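Long-range contacts in Phthiocerol/phenolphthiocerol synthesis polyketide synthase type I PpsC (Mycobacterium tuberculosis, PDB 5NJI), which probably dehydrates beta-hydroxyacyl intermediates in phthiocerol lipid synthesis, its dehydratase domain being captured here with the thioester C12:1-CoA in the pocket: residues 64-69 and 104-109; 58-63 and 185-190. The protein carries 1 engineered substitution. All coordinates share one frame; numbering follows the deposited sequence.

Both contacts grow from one hairpin-like part of the chain, with strand 60-62 in the middle of a small antiparallel sheet and strand 65-66 beside it. Contact 1 attaches 64-69 to 104-109, contact 2 attaches 58-63 to 185-190, and their centres lie about 10 Å apart. They touch directly: Val-67 N is 3.1 Å from Phe-60 O and Asp-64 N is 2.9 Å from Gln-186 OE1, both probable hydrogen bonds, while Pro-69 CB packs at 3.7 Å on CE1 of the engineered Phe-60. Both line the pocket of the acyl-CoA. Contact 1 supplies Leu-68 and Pro-69, contact 2 supplies Phe-60, Ile-62 and Gln-185, and the two sets meet the ligand around its thioester.

Contact 1: 64-69 and 104-109. With 8Z2 (~{S}-[2-[3-[[(2~{R})-4-[[[(2~{R},3~{S},4~{R},5~{R})-5-(6-aminopurin-9-yl)-4-oxidanyl-3-phosphonooxy-oxolan-2-yl]methoxy-oxidanyl-phosphoryl]oxy-oxidanyl-phosphoryl]oxy-3,3-dimethyl-2-oxidanyl-butanoyl]amino]propanoylamino]ethyl] (~{E})-dodec-2-enethioate), chain B.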
loop_
_atom_site.group_PDB
_atom_site.type_symbol
_atom_site.label_atom_id
_atom_site.label_comp_id
_atom_site.label_asym_id
_atom_site.label_seq_id
_atom_site.Cartn_x
_atom_site.Cartn_y
_atom_site.Cartn_z
ATOM N N ASP A 64 -15.380 -11.749 1.786
ATOM C CA ASP A 64 -15.126 -13.066 1.195
ATOM C C ASP A 64 -14.481 -13.031 -0.188
ATOM O O ASP A 64 -14.079 -14.084 -0.694
ATOM C CB ASP A 64 -16.417 -13.891 1.100
ATOM C CG ASP A 64 -16.947 -14.303 2.454
ATOM O OD1 ASP A 64 -16.124 -14.600 3.350
ATOM O OD2 ASP A 64 -18.187 -14.330 2.616
ATOM N N LEU A 65 -14.347 -11.860 -0.800
ATOM C CA LEU A 65 -13.774 -11.763 -2.144
ATOM C C LEU A 65 -12.319 -11.318 -2.084
ATOM O O LEU A 65 -11.974 -10.401 -1.333
ATOM C CB LEU A 65 -14.553 -10.777 -3.024
ATOM C CG LEU A 65 -16.053 -11.003 -3.168
ATOM C CD1 LEU A 65 -16.606 -9.983 -4.147
ATOM C CD2 LEU A 65 -16.350 -12.408 -3.622
ATOM N N VAL A 66 -11.484 -11.949 -2.911
ATOM C CA VAL A 66 -10.086 -11.539 -3.055
ATOM C C VAL A 66 -10.047 -10.209 -3.791
ATOM O O VAL A 66 -10.560 -10.085 -4.903
ATOM C CB VAL A 66 -9.278 -12.599 -3.813
ATOM C CG1 VAL A 66 -7.827 -12.135 -4.040
ATOM C CG2 VAL A 66 -9.298 -13.937 -3.068
ATOM N N VAL A 67 -9.434 -9.208 -3.172
ATOM C CA VAL A 67 -9.406 -7.857 -3.694
ATOM C C VAL A 67 -7.953 -7.415 -3.701
ATOM O O VAL A 67 -7.187 -7.761 -2.803
ATOM C CB VAL A 67 -10.268 -6.923 -2.823
ATOM C CG1 VAL A 67 -9.988 -5.456 -3.116
ATOM C CG2 VAL A 67 -11.731 -7.240 -3.045
ATOM N N LEU A 68 -7.572 -6.650 -4.702
ATOM C CA LEU A 68 -6.193 -6.219 -4.761
ATOM C C LEU A 68 -5.970 -5.100 -3.750
ATOM O O LEU A 68 -6.716 -4.113 -3.757
ATOM C CB LEU A 68 -5.823 -5.725 -6.158
ATOM C CG LEU A 68 -4.320 -5.580 -6.397
ATOM C CD1 LEU A 68 -3.667 -6.960 -6.491
ATOM C CD2 LEU A 68 -4.052 -4.782 -7.647
ATOM N N PRO A 69 -4.985 -5.209 -2.862
ATOM C CA PRO A 69 -4.837 -4.173 -1.836
ATOM C C PRO A 69 -4.321 -2.865 -2.416
ATOM O O PRO A 69 -3.589 -2.836 -3.408
ATOM C CB PRO A 69 -3.841 -4.786 -0.852
ATOM C CG PRO A 69 -3.058 -5.735 -1.639
ATOM C CD PRO A 69 -4.002 -6.295 -2.681
ATOM N N LEU A 104 -10.739 -3.873 -7.210
ATOM C CA LEU A 104 -10.444 -4.933 -8.167
ATOM C C LEU A 104 -10.634 -6.296 -7.508
ATOM O O LEU A 104 -9.899 -6.659 -6.581
ATOM C CB LEU A 104 -9.023 -4.808 -8.718
ATOM C CG LEU A 104 -8.570 -5.943 -9.655
ATOM C CD1 LEU A 104 -9.602 -6.252 -10.726
ATOM C CD2 LEU A 104 -7.250 -5.571 -10.279
ATOM N N HIS A 105 -11.600 -7.057 -8.014
ATOM C CA HIS A 105 -11.845 -8.435 -7.600
ATOM C C HIS A 105 -10.924 -9.330 -8.414
ATOM O O HIS A 105 -11.007 -9.367 -9.652
ATOM C CB HIS A 105 -13.329 -8.750 -7.817
ATOM C CG HIS A 105 -13.744 -10.172 -7.574
ATOM N ND1 HIS A 105 -13.204 -10.991 -6.608
ATOM C CD2 HIS A 105 -14.726 -10.895 -8.162
ATOM C CE1 HIS A 105 -13.812 -12.165 -6.637
ATOM N NE2 HIS A 105 -14.741 -12.130 -7.573
ATOM N N VAL A 106 -9.995 -9.995 -7.731
ATOM C CA VAL A 106 -8.994 -10.809 -8.399
ATOM C C VAL A 106 -9.602 -12.179 -8.668
ATOM O O VAL A 106 -9.767 -12.996 -7.754
ATOM C CB VAL A 106 -7.715 -10.929 -7.572
ATOM C CG1 VAL A 106 -6.707 -11.785 -8.289
ATOM C CG2 VAL A 106 -7.138 -9.536 -7.323
ATOM N N THR A 107 -9.907 -12.435 -9.927
ATOM C CA THR A 107 -10.476 -13.685 -10.392
ATOM C C THR A 107 -9.529 -14.342 -11.381
ATOM O O THR A 107 -8.712 -13.662 -12.006
ATOM C CB THR A 107 -11.822 -13.429 -11.076
ATOM O OG1 THR A 107 -11.631 -12.545 -12.176
ATOM C CG2 THR A 107 -12.829 -12.810 -10.111
ATOM N N PRO A 108 -9.620 -15.662 -11.574
ATOM C CA PRO A 108 -8.794 -16.299 -12.600
ATOM C C PRO A 108 -8.927 -15.581 -13.939
ATOM O O PRO A 108 -10.015 -15.166 -14.341
ATOM C CB PRO A 108 -9.347 -17.729 -12.664
ATOM C CG PRO A 108 -9.898 -17.970 -11.297
ATOM C CD PRO A 108 -10.451 -16.637 -10.842
ATOM N N GLY A 109 -7.799 -15.412 -14.613
ATOM C CA GLY A 109 -7.776 -14.772 -15.907
ATOM C C GLY A 109 -7.832 -13.267 -15.884
ATOM O O GLY A 109 -8.001 -12.657 -16.940
HETATM C C2 8Z2 B . -10.897 11.287 -10.961
HETATM C C4 8Z2 B . -12.928 10.360 -10.253
HETATM C C5 8Z2 B . -13.340 10.329 -11.499
HETATM C C6 8Z2 B . -12.586 10.776 -12.472
HETATM C C8 8Z2 B . -14.919 9.549 -10.328
HETATM C C10 8Z2 B . -9.104 1.175 9.787
HETATM C C11 8Z2 B . -9.447 2.388 10.553
HETATM C C12 8Z2 B . -10.888 2.395 10.894
HETATM N N9 8Z2 B . -13.888 9.818 -9.532
HETATM N N7 8Z2 B . -14.540 9.810 -11.535
HETATM N N3 8Z2 B . -11.706 10.837 -9.953
HETATM N N1 8Z2 B . -11.367 11.265 -12.242
HETATM N N6 8Z2 B . -13.131 10.685 -13.659
HETATM C "C1'" 8Z2 B . -13.307 9.904 -8.040
HETATM C "C2'" 8Z2 B . -13.655 11.311 -7.737
HETATM O "O2'" 8Z2 B . -12.403 11.700 -7.187
HETATM C "C3'" 8Z2 B . -14.933 11.145 -6.763
HETATM O "O3'" 8Z2 B . -15.688 12.392 -6.773
HETATM C "C4'" 8Z2 B . -14.053 10.323 -5.605
HETATM O "O4'" 8Z2 B . -13.450 9.320 -6.548
HETATM C "C5'" 8Z2 B . -14.596 9.532 -4.426
HETATM O "O5'" 8Z2 B . -15.396 8.453 -4.735
HETATM P P1 8Z2 B . -16.642 8.463 -5.529
HETATM O O11 8Z2 B . -16.045 8.253 -6.843
HETATM O O12 8Z2 B . -17.356 9.757 -5.681
HETATM O O6 8Z2 B . -17.736 7.222 -5.110
HETATM P P2 8Z2 B . -17.912 5.937 -6.071
HETATM O O21 8Z2 B . -17.311 6.152 -7.524
HETATM O O22 8Z2 B . -19.101 5.240 -6.348
HETATM O O7 8Z2 B . -16.972 4.993 -5.125
HETATM C CPA 8Z2 B . -16.491 5.237 -3.792
HETATM C CPB 8Z2 B . -15.661 3.966 -3.465
HETATM C CP8 8Z2 B . -14.599 3.836 -4.572
HETATM C CP7 8Z2 B . -14.993 4.049 -2.130
HETATM C CP9 8Z2 B . -16.595 2.762 -3.488
HETATM O OP3 8Z2 B . -13.847 4.982 -4.506
HETATM C CP6 8Z2 B . -13.677 2.595 -4.446
HETATM O OP2 8Z2 B . -14.164 1.524 -4.491
HETATM N NP2 8Z2 B . -12.367 2.791 -4.484
HETATM C CP5 8Z2 B . -11.348 1.766 -4.451
HETATM C CP4 8Z2 B . -10.901 1.536 -3.020
HETATM C CP3 8Z2 B . -9.825 0.426 -3.027
HETATM O OP1 8Z2 B . -9.784 -0.357 -3.912
HETATM N NP1 8Z2 B . -8.986 0.376 -2.021
HETATM C CP2 8Z2 B . -7.924 -0.581 -1.950
HETATM C CP1 8Z2 B . -8.415 -1.928 -1.555
HETATM S S 8Z2 B . -9.025 -1.930 0.159
HETATM P P3 8Z2 B . -16.324 12.839 -8.353
HETATM O O31 8Z2 B . -16.893 11.350 -8.912
HETATM O O32 8Z2 B . -15.410 13.160 -9.371
HETATM O O33 8Z2 B . -17.431 13.794 -8.467
HETATM C CA1 8Z2 B . -7.718 -1.862 0.958
HETATM C CA2 8Z2 B . -7.871 -1.901 2.433
HETATM O OA1 8Z2 B . -6.600 -1.793 0.555
HETATM C CA3 8Z2 B . -6.646 -1.786 3.252
HETATM C CA4 8Z2 B . -6.814 -1.777 4.715
HETATM C CA5 8Z2 B . -5.554 -1.406 5.456
HETATM C CA6 8Z2 B . -5.822 -1.358 6.953
HETATM C CA7 8Z2 B . -6.567 -0.063 7.351
HETATM C CA8 8Z2 B . -7.253 -0.171 8.698
HETATM C CA9 8Z2 B . -7.704 1.187 9.301
HETATM O O HOH W 1 -8.697 -2.836 -5.317
#
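Leu-65 presses one methyl down on the imidazole of His-105: CD1 stands 4.3 Å from the ring centroid and only 6° off its normal, a CH-pi contact over the face. Thr-107 CG2 comes up against the opposite face, nearer the rim, so the ring is sandwiched between two aliphatic bumps. Its rotation is fixed at the edge, where ND1 donates in the ring plane to Val-66 O at 3.3 Å. That carbonyl is gripped twice, because Val-106 N also reaches Val-66 O, at 2.9 Å and from the other face of the carbonyl plane. Beyond this pair of bonds the side chains interlock. Val-66 extends CG1 directly opposite its backbone N (chi1 177°), which sets this methyl against Val-106 CB at 3.7 Å. Leu-68 CB settles into the notch formed by Leu-104 CB and Val-106 CG2, while Tyr-73 of helix 70-84 touches Leu-68 and Leu-104. A backbone bond of 3.0 Å from Leu-68 N to Leu-104 O closes this end, and one water accepts from Leu-104 N and donates to Leu-68 O and to ligand OP1. Val-67 and His-105 form a single beta bridge, which ties the loop after strand 93-100 to residues 64-69, whose Leu-68 and Pro-69 line the acyl-CoA pocket immediately before helix 70-84 in the double hot-dog fold of polyketide synthase dehydratases.

Contact 2: 58-63 and 185-190; sequences ADFVID and QQHGPA. Engineered in segment 58-63: Phe-60 (natural residue His). With 8Z2 (~{S}-[2-[3-[[(2~{R})-4-[[[(2~{R},3~{S},4~{R},5~{R})-5-(6-aminopurin-9-yl)-4-oxidanyl-3-phosphonooxy-oxolan-2-yl]methoxy-oxidanyl-phosphoryl]oxy-oxidanyl-phosphoryl]oxy-3,3-dimethyl-2-oxidanyl-butanoyl]amino]propanoylamino]ethyl] (~{E})-dodec-2-enethioate), chain B.
Asp-59 and Ala-190 are brought together by the aspartate's chi1 of -81°, which sets CG beside its own backbone N and turns the carboxylate toward the start of the 3-10 segment at 189-190. Gln-185, by contrast, has its chain bent at chi2 (109°), which brings the amide back alongside Ile-62 and against the acyl chain. The first torsion yields a bond of 2.8 Å from Ala-190 N to Asp-59 OD2, received on the anti side of the carboxylate and somewhat out of its plane. Pro-189, which has no hydrogen to give, lays its CD 3.4 Å from the same Asp-59 OD2. The backbone adds a nearly straight bond of 2.7 Å from Gly-188 N to Asp-59 O, so Asp-59 holds Gly-188 through its main chain and the first residues of the 3-10 segment through its side chain.

Further along, Val-61 and Gln-186 make an antiparallel hydrogen-bonded pair. Gln-186 N gives a bond of 2.8 Å to Val-61 O, whereas the return bond from Val-61 N is weak. Val-61 CG1 lies against the amide of Gln-186, whose OE1 accepts from Asp-64 N. On the other face Phe-60, an engineered residue replacing His, runs beside His-187: CE1 of Phe-60 is 3.6 Å from NE2 of His-187, with the ring planes at 81°. Phe-60 CZ also meets ligand OA1 at 3.6 Å. Gln-185 OE1 is buried 3.3 Å from ligand CA2 and has no hydrogen-bonding partner in the model, while its NE2 is weakly bonded to Val-262 O.

Strand 185-187 is one outer strand of the three-stranded antiparallel sheet, with 60-62 in the middle and 65-66 beyond it. Leu-180 of helix 173-182 packs on Gln-185 and His-187. Helix 226-234 meets Phe-60 through Asp-230, whose OD2 also takes a weak hydrogen bond from His-187 NE2, and touches His-187 through Gln-234.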
loop_
_atom_site.group_PDB
_atom_site.type_symbol
_atom_site.label_atom_id
_atom_site.label_comp_id
_atom_site.label_asym_id
_atom_site.label_seq_id
_atom_site.Cartn_x
_atom_site.Cartn_y
_atom_site.Cartn_z
ATOM N N ALA A 58 -4.351 -14.234 -2.430
ATOM C CA ALA A 58 -5.487 -14.876 -1.732
ATOM C C ALA A 58 -5.682 -14.453 -0.256
ATOM O O ALA A 58 -6.726 -14.642 0.295
ATOM C CB ALA A 58 -5.473 -16.450 -1.794
ATOM N N ASP A 59 -4.642 -13.915 0.357
ATOM C CA ASP A 59 -4.726 -13.549 1.758
ATOM C C ASP A 59 -5.246 -12.132 1.976
ATOM O O ASP A 59 -5.315 -11.687 3.131
ATOM C CB ASP A 59 -3.358 -13.724 2.415
ATOM C CG ASP A 59 -3.067 -15.172 2.806
ATOM O OD1 ASP A 59 -3.864 -16.081 2.465
ATOM O OD2 ASP A 59 -2.050 -15.407 3.483
ATOM N N PHE A 60 -5.644 -11.422 0.919
ATOM C CA PHE A 60 -6.256 -10.107 1.072
ATOM C C PHE A 60 -7.700 -10.183 0.590
ATOM O O PHE A 60 -7.957 -10.211 -0.615
ATOM C CB PHE A 60 -5.488 -9.032 0.319
ATOM C CG PHE A 60 -5.811 -7.659 0.814
ATOM C CD1 PHE A 60 -5.120 -7.119 1.884
ATOM C CD2 PHE A 60 -6.867 -6.952 0.276
ATOM C CE1 PHE A 60 -5.432 -5.873 2.355
ATOM C CE2 PHE A 60 -7.196 -5.708 0.750
ATOM C CZ PHE A 60 -6.478 -5.171 1.807
ATOM N N VAL A 61 -8.625 -10.226 1.533
ATOM C CA VAL A 61 -10.021 -10.538 1.265
ATOM C C VAL A 61 -10.908 -9.473 1.891
ATOM O O VAL A 61 -10.652 -9.005 3.004
ATOM C CB VAL A 61 -10.363 -11.937 1.803
ATOM C CG1 VAL A 61 -11.866 -12.215 1.738
ATOM C CG2 VAL A 61 -9.565 -12.993 1.041
ATOM N N ILE A 62 -11.937 -9.065 1.158
ATOM C CA ILE A 62 -12.959 -8.154 1.657
ATOM C C ILE A 62 -14.313 -8.788 1.375
ATOM O O ILE A 62 -14.624 -9.104 0.221
ATOM C CB ILE A 62 -12.868 -6.762 1.015
ATOM C CG1 ILE A 62 -11.516 -6.119 1.329
ATOM C CG2 ILE A 62 -14.023 -5.880 1.511
ATOM C CD1 ILE A 62 -11.366 -4.711 0.838
ATOM N N ASP A 63 -15.099 -9.022 2.421
ATOM C CA ASP A 63 -16.429 -9.615 2.246
ATOM C C ASP A 63 -16.344 -10.898 1.416
ATOM O O ASP A 63 -17.109 -11.108 0.468
ATOM C CB ASP A 63 -17.393 -8.616 1.594
ATOM C CG ASP A 63 -17.743 -7.446 2.500
ATOM O OD1 ASP A 63 -17.534 -7.548 3.726
ATOM O OD2 ASP A 63 -18.248 -6.426 1.977
ATOM N N GLN A 185 -12.951 -6.949 6.608
ATOM C CA GLN A 185 -11.563 -6.863 6.158
ATOM C C GLN A 185 -10.864 -8.102 6.699
ATOM O O GLN A 185 -10.576 -8.184 7.896
ATOM C CB GLN A 185 -10.943 -5.586 6.704
ATOM C CG GLN A 185 -9.565 -5.272 6.242
ATOM C CD GLN A 185 -9.590 -4.103 5.317
ATOM O OE1 GLN A 185 -9.338 -4.255 4.129
ATOM N NE2 GLN A 185 -9.945 -2.925 5.842
ATOM N N GLN A 186 -10.586 -9.064 5.828
ATOM C CA GLN A 186 -10.155 -10.400 6.226
ATOM C C GLN A 186 -8.712 -10.638 5.758
ATOM O O GLN A 186 -8.459 -11.200 4.689
ATOM C CB GLN A 186 -11.112 -11.451 5.656
ATOM C CG GLN A 186 -12.573 -11.272 6.107
ATOM C CD GLN A 186 -13.569 -11.854 5.111
ATOM O OE1 GLN A 186 -14.216 -11.121 4.370
ATOM N NE2 GLN A 186 -13.691 -13.177 5.092
ATOM N N HIS A 187 -7.764 -10.224 6.579
ATOM C CA HIS A 187 -6.354 -10.445 6.290
ATOM C C HIS A 187 -5.973 -11.884 6.613
ATOM O O HIS A 187 -6.090 -12.317 7.766
ATOM C CB HIS A 187 -5.475 -9.514 7.124
ATOM C CG HIS A 187 -5.580 -8.059 6.778
ATOM N ND1 HIS A 187 -6.337 -7.172 7.510
ATOM C CD2 HIS A 187 -4.970 -7.326 5.816
ATOM C CE1 HIS A 187 -6.205 -5.959 7.004
ATOM N NE2 HIS A 187 -5.370 -6.023 5.982
ATOM N N GLY A 188 -5.469 -12.611 5.622
ATOM C CA GLY A 188 -4.933 -13.928 5.860
ATOM C C GLY A 188 -3.523 -13.874 6.420
ATOM O O GLY A 188 -2.964 -12.810 6.687
ATOM N N PRO A 189 -2.916 -15.053 6.595
ATOM C CA PRO A 189 -1.640 -15.110 7.336
ATOM C C PRO A 189 -0.531 -14.244 6.760
ATOM O O PRO A 189 0.276 -13.683 7.513
ATOM C CB PRO A 189 -1.285 -16.600 7.275
ATOM C CG PRO A 189 -2.608 -17.289 7.184
ATOM C CD PRO A 189 -3.479 -16.397 6.355
ATOM N N ALA A 190 -0.459 -14.116 5.436
ATOM C CA ALA A 190 0.614 -13.344 4.849
ATOM C C ALA A 190 0.567 -11.882 5.276
ATOM O O ALA A 190 1.606 -11.228 5.279
ATOM C CB ALA A 190 0.570 -13.458 3.333
HETATM C C2 8Z2 B . -10.897 11.287 -10.961
HETATM C C4 8Z2 B . -12.928 10.360 -10.253
HETATM C C5 8Z2 B . -13.340 10.329 -11.499
HETATM C C6 8Z2 B . -12.586 10.776 -12.472
HETATM C C8 8Z2 B . -14.919 9.549 -10.328
HETATM C C10 8Z2 B . -9.104 1.175 9.787
HETATM C C11 8Z2 B . -9.447 2.388 10.553
HETATM C C12 8Z2 B . -10.888 2.395 10.894
HETATM N N9 8Z2 B . -13.888 9.818 -9.532
HETATM N N7 8Z2 B . -14.540 9.810 -11.535
HETATM N N3 8Z2 B . -11.706 10.837 -9.953
HETATM N N1 8Z2 B . -11.367 11.265 -12.242
HETATM N N6 8Z2 B . -13.131 10.685 -13.659
HETATM C "C1'" 8Z2 B . -13.307 9.904 -8.040
HETATM C "C2'" 8Z2 B . -13.655 11.311 -7.737
HETATM O "O2'" 8Z2 B . -12.403 11.700 -7.187
HETATM C "C3'" 8Z2 B . -14.933 11.145 -6.763
HETATM O "O3'" 8Z2 B . -15.688 12.392 -6.773
HETATM C "C4'" 8Z2 B . -14.053 10.323 -5.605
HETATM O "O4'" 8Z2 B . -13.450 9.320 -6.548
HETATM C "C5'" 8Z2 B . -14.596 9.532 -4.426
HETATM O "O5'" 8Z2 B . -15.396 8.453 -4.735
HETATM P P1 8Z2 B . -16.642 8.463 -5.529
HETATM O O11 8Z2 B . -16.045 8.253 -6.843
HETATM O O12 8Z2 B . -17.356 9.757 -5.681
HETATM O O6 8Z2 B . -17.736 7.222 -5.110
HETATM P P2 8Z2 B . -17.912 5.937 -6.071
HETATM O O21 8Z2 B . -17.311 6.152 -7.524
HETATM O O22 8Z2 B . -19.101 5.240 -6.348
HETATM O O7 8Z2 B . -16.972 4.993 -5.125
HETATM C CPA 8Z2 B . -16.491 5.237 -3.792
HETATM C CPB 8Z2 B . -15.661 3.966 -3.465
HETATM C CP8 8Z2 B . -14.599 3.836 -4.572
HETATM C CP7 8Z2 B . -14.993 4.049 -2.130
HETATM C CP9 8Z2 B . -16.595 2.762 -3.488
HETATM O OP3 8Z2 B . -13.847 4.982 -4.506
HETATM C CP6 8Z2 B . -13.677 2.595 -4.446
HETATM O OP2 8Z2 B . -14.164 1.524 -4.491
HETATM N NP2 8Z2 B . -12.367 2.791 -4.484
HETATM C CP5 8Z2 B . -11.348 1.766 -4.451
HETATM C CP4 8Z2 B . -10.901 1.536 -3.020
HETATM C CP3 8Z2 B . -9.825 0.426 -3.027
HETATM O OP1 8Z2 B . -9.784 -0.357 -3.912
HETATM N NP1 8Z2 B . -8.986 0.376 -2.021
HETATM C CP2 8Z2 B . -7.924 -0.581 -1.950
HETATM C CP1 8Z2 B . -8.415 -1.928 -1.555
HETATM S S 8Z2 B . -9.025 -1.930 0.159
HETATM P P3 8Z2 B . -16.324 12.839 -8.353
HETATM O O31 8Z2 B . -16.893 11.350 -8.912
HETATM O O32 8Z2 B . -15.410 13.160 -9.371
HETATM O O33 8Z2 B . -17.431 13.794 -8.467
HETATM C CA1 8Z2 B . -7.718 -1.862 0.958
HETATM C CA2 8Z2 B . -7.871 -1.901 2.433
HETATM O OA1 8Z2 B . -6.600 -1.793 0.555
HETATM C CA3 8Z2 B . -6.646 -1.786 3.252
HETATM C CA4 8Z2 B . -6.814 -1.777 4.715
HETATM C CA5 8Z2 B . -5.554 -1.406 5.456
HETATM C CA6 8Z2 B . -5.822 -1.358 6.953
HETATM C CA7 8Z2 B . -6.567 -0.063 7.351
HETATM C CA8 8Z2 B . -7.253 -0.171 8.698
HETATM C CA9 8Z2 B . -7.704 1.187 9.301
#